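Local coordinates for protein FMN-dependent NADH:quinone oxidoreductase 1 (Bacillus anthracis, PDB 4M0C) that binds FMN and probably uses NADH to reduce quinones and to cleave the azo bond of aromatic azo compounds, at residues I9-P14 with V99-L104. Numbering follows the deposited sequence.
With FMN (flavin mononucleotide), chain C.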
loop_
_atom_site.group_PDB
_atom_site.type_symbol
_atom_site.label_atom_id
_atom_site.label_comp_id
_atom_site.label_asym_id
_atom_site.label_seq_id
_atom_site.Cartn_x
_atom_site.Cartn_y
_atom_site.Cartn_z
ATOM N N ILE A 9 15.385 -4.893 11.777
ATOM C CA ILE A 9 14.177 -5.680 11.606
ATOM C C ILE A 9 12.989 -4.734 11.429
ATOM O O ILE A 9 12.713 -3.883 12.272
ATOM C CB ILE A 9 13.965 -6.618 12.802
ATOM C CG1 ILE A 9 15.177 -7.576 12.938
ATOM C CG2 ILE A 9 12.688 -7.416 12.635
ATOM C CD1 ILE A 9 15.298 -8.174 14.319
ATOM N N ILE A 10 12.306 -4.864 10.303
ATOM C CA ILE A 10 11.168 -4.021 10.010
ATOM C C ILE A 10 9.932 -4.911 10.145
ATOM O O ILE A 10 9.567 -5.652 9.227
ATOM C CB ILE A 10 11.288 -3.423 8.597
ATOM C CG1 ILE A 10 12.530 -2.525 8.500
ATOM C CG2 ILE A 10 10.024 -2.677 8.200
ATOM C CD1 ILE A 10 13.074 -2.385 7.070
ATOM N N ASN A 11 9.304 -4.846 11.313
ATOM C CA ASN A 11 8.172 -5.703 11.613
ATOM C C ASN A 11 6.863 -5.050 11.176
ATOM O O ASN A 11 6.345 -4.151 11.852
ATOM C CB ASN A 11 8.165 -6.021 13.120
ATOM C CG ASN A 11 7.015 -6.918 13.529
ATOM O OD1 ASN A 11 6.220 -7.355 12.687
ATOM N ND2 ASN A 11 6.915 -7.196 14.832
ATOM N N ALA A 12 6.313 -5.519 10.062
ATOM C CA ALA A 12 5.074 -4.946 9.520
ATOM C C ALA A 12 3.826 -5.748 9.892
ATOM O O ALA A 12 2.811 -5.695 9.180
ATOM C CB ALA A 12 5.165 -4.806 8.005
ATOM N N HIS A 13 3.877 -6.489 10.998
ATOM C CA HIS A 13 2.706 -7.269 11.382
ATOM C C HIS A 13 1.899 -6.532 12.440
ATOM O O HIS A 13 2.448 -6.122 13.474
ATOM C CB HIS A 13 3.078 -8.664 11.889
ATOM C CG HIS A 13 1.931 -9.628 11.868
ATOM N ND1 HIS A 13 0.818 -9.483 12.674
ATOM C CD2 HIS A 13 1.713 -10.741 11.125
ATOM C CE1 HIS A 13 -0.031 -10.468 12.434
ATOM N NE2 HIS A 13 0.493 -11.252 11.506
ATOM N N PRO A 14 0.592 -6.361 12.178
ATOM C CA PRO A 14 -0.321 -5.643 13.080
ATOM C C PRO A 14 -0.330 -6.202 14.504
ATOM O O PRO A 14 -0.517 -5.431 15.450
ATOM C CB PRO A 14 -1.688 -5.843 12.423
ATOM C CG PRO A 14 -1.379 -5.950 10.970
ATOM C CD PRO A 14 -0.066 -6.724 10.907
ATOM N N VAL A 99 15.470 -7.134 7.640
ATOM C CA VAL A 99 14.505 -8.226 7.683
ATOM C C VAL A 99 13.102 -7.630 7.775
ATOM O O VAL A 99 12.780 -6.965 8.757
ATOM C CB VAL A 99 14.730 -9.159 8.900
ATOM C CG1 VAL A 99 13.690 -10.305 8.891
ATOM C CG2 VAL A 99 16.151 -9.722 8.898
ATOM N N ILE A 100 12.284 -7.855 6.747
ATOM C CA ILE A 100 10.897 -7.398 6.744
ATOM C C ILE A 100 9.948 -8.572 7.016
ATOM O O ILE A 100 10.030 -9.626 6.364
ATOM C CB ILE A 100 10.534 -6.712 5.397
ATOM C CG1 ILE A 100 11.417 -5.478 5.174
ATOM C CG2 ILE A 100 9.057 -6.314 5.366
ATOM C CD1 ILE A 100 11.176 -4.784 3.826
ATOM N N VAL A 101 9.056 -8.391 7.990
ATOM C CA VAL A 101 8.102 -9.422 8.369
ATOM C C VAL A 101 6.703 -8.903 8.067
ATOM O O VAL A 101 6.332 -7.817 8.512
ATOM C CB VAL A 101 8.194 -9.759 9.872
ATOM C CG1 VAL A 101 7.272 -10.949 10.206
ATOM C CG2 VAL A 101 9.642 -10.094 10.266
ATOM N N LEU A 102 5.921 -9.661 7.304
ATOM C CA LEU A 102 4.561 -9.226 6.994
ATOM C C LEU A 102 3.618 -10.397 6.763
ATOM O O LEU A 102 4.029 -11.447 6.268
ATOM C CB LEU A 102 4.550 -8.314 5.763
ATOM C CG LEU A 102 4.781 -8.944 4.383
ATOM C CD1 LEU A 102 4.269 -8.030 3.279
ATOM C CD2 LEU A 102 6.253 -9.209 4.161
ATOM N N PRO A 103 2.342 -10.218 7.129
ATOM C CA PRO A 103 1.289 -11.125 6.664
ATOM C C PRO A 103 0.829 -10.615 5.299
ATOM O O PRO A 103 0.990 -9.426 5.014
ATOM C CB PRO A 103 0.182 -10.916 7.698
ATOM C CG PRO A 103 0.329 -9.471 8.094
ATOM C CD PRO A 103 1.811 -9.138 7.988
ATOM N N LEU A 104 0.292 -11.477 4.447
ATOM C CA LEU A 104 -0.226 -10.968 3.188
ATOM C C LEU A 104 -1.702 -10.707 3.368
ATOM O O LEU A 104 -2.491 -11.641 3.552
ATOM C CB LEU A 104 0.011 -11.939 2.023
ATOM C CG LEU A 104 -0.513 -11.383 0.682
ATOM C CD1 LEU A 104 0.133 -10.023 0.332
ATOM C CD2 LEU A 104 -0.315 -12.382 -0.454
HETATM N N1 FMN C . -3.894 -14.671 1.976
HETATM C C2 FMN C . -3.493 -14.632 0.654
HETATM O O2 FMN C . -2.856 -15.587 0.190
HETATM N N3 FMN C . -3.801 -13.530 -0.143
HETATM C C4 FMN C . -4.506 -12.465 0.390
HETATM O O4 FMN C . -4.771 -11.481 -0.309
HETATM C C4A FMN C . -4.918 -12.508 1.724
HETATM N N5 FMN C . -5.638 -11.466 2.282
HETATM C C5A FMN C . -6.027 -11.522 3.612
HETATM C C6 FMN C . -6.738 -10.465 4.178
HETATM C C7 FMN C . -7.127 -10.519 5.514
HETATM C C7M FMN C . -7.896 -9.363 6.097
HETATM C C8 FMN C . -6.809 -11.623 6.301
HETATM C C8M FMN C . -7.238 -11.675 7.743
HETATM C C9 FMN C . -6.102 -12.685 5.737
HETATM C C9A FMN C . -5.703 -12.631 4.394
HETATM N N10 FMN C . -4.996 -13.679 3.825
HETATM C C10 FMN C . -4.606 -13.617 2.508
HETATM C "C1'" FMN C . -4.614 -14.890 4.629
HETATM C "C2'" FMN C . -3.337 -14.585 5.419
HETATM O "O2'" FMN C . -2.273 -14.179 4.570
HETATM C "C3'" FMN C . -2.924 -15.833 6.176
HETATM O "O3'" FMN C . -3.886 -16.066 7.185
HETATM C "C4'" FMN C . -1.551 -15.661 6.801
HETATM O "O4'" FMN C . -1.189 -16.867 7.446
HETATM C "C5'" FMN C . -1.541 -14.545 7.840
HETATM O "O5'" FMN C . -0.232 -14.438 8.361
HETATM P P FMN C . 0.011 -14.369 9.949
HETATM O O1P FMN C . -0.396 -15.707 10.503
HETATM O O2P FMN C . 1.482 -14.104 10.227
HETATM O O3P FMN C . -0.859 -13.281 10.534
#
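I10 and I100 sit level on neighbouring parallel strands, 9-11 and 99-103, which run 14° apart and are joined by backbone hydrogen bonds from I10 N to V99 O (2.7 Å), V101 N to I10 O and A12 N to V101 O. These are the first and third strands of the 2-1-3-4-5 sheet of the flavodoxin-like fold, and they illustrate how such a sheet brings the C-terminal ends of its strands, and the loops after them, to a cofactor. On one face I10 and I100 run alongside each other, CD1 of I10 reaching to 4.0 Å from CG1 of I100. The other face carries I9, V99, N11 and V101, and helix 22-37 packs over it through F27 and F30. N11 closes an Asx turn where the first strand gives way to loop: its OD1 accepts H13 N at 3.0 Å, the donor standing above the amide plane, while its ND2 binds the carbonyl of V16 and OD1 of N48. Past this turn the H13 side chain, with CG anti to the backbone N (chi1 -161°), crosses P103, whose CG lies over one face of the imidazole, 4.0 Å from the ring centroid, in a CH-pi contact. P14 CD also packs on that CG. The proline on one face and a hydrogen bond from K15 N to H13 ND1 would limit rotation of the ring, whose edge is turned to the FMN phosphate. One residue beyond P103, L104 O accepts the ribityl hydroxyl O2' at 2.7 Å, and H13 NE2 donates almost straight (170°) to phosphate O3P at 2.6 Å.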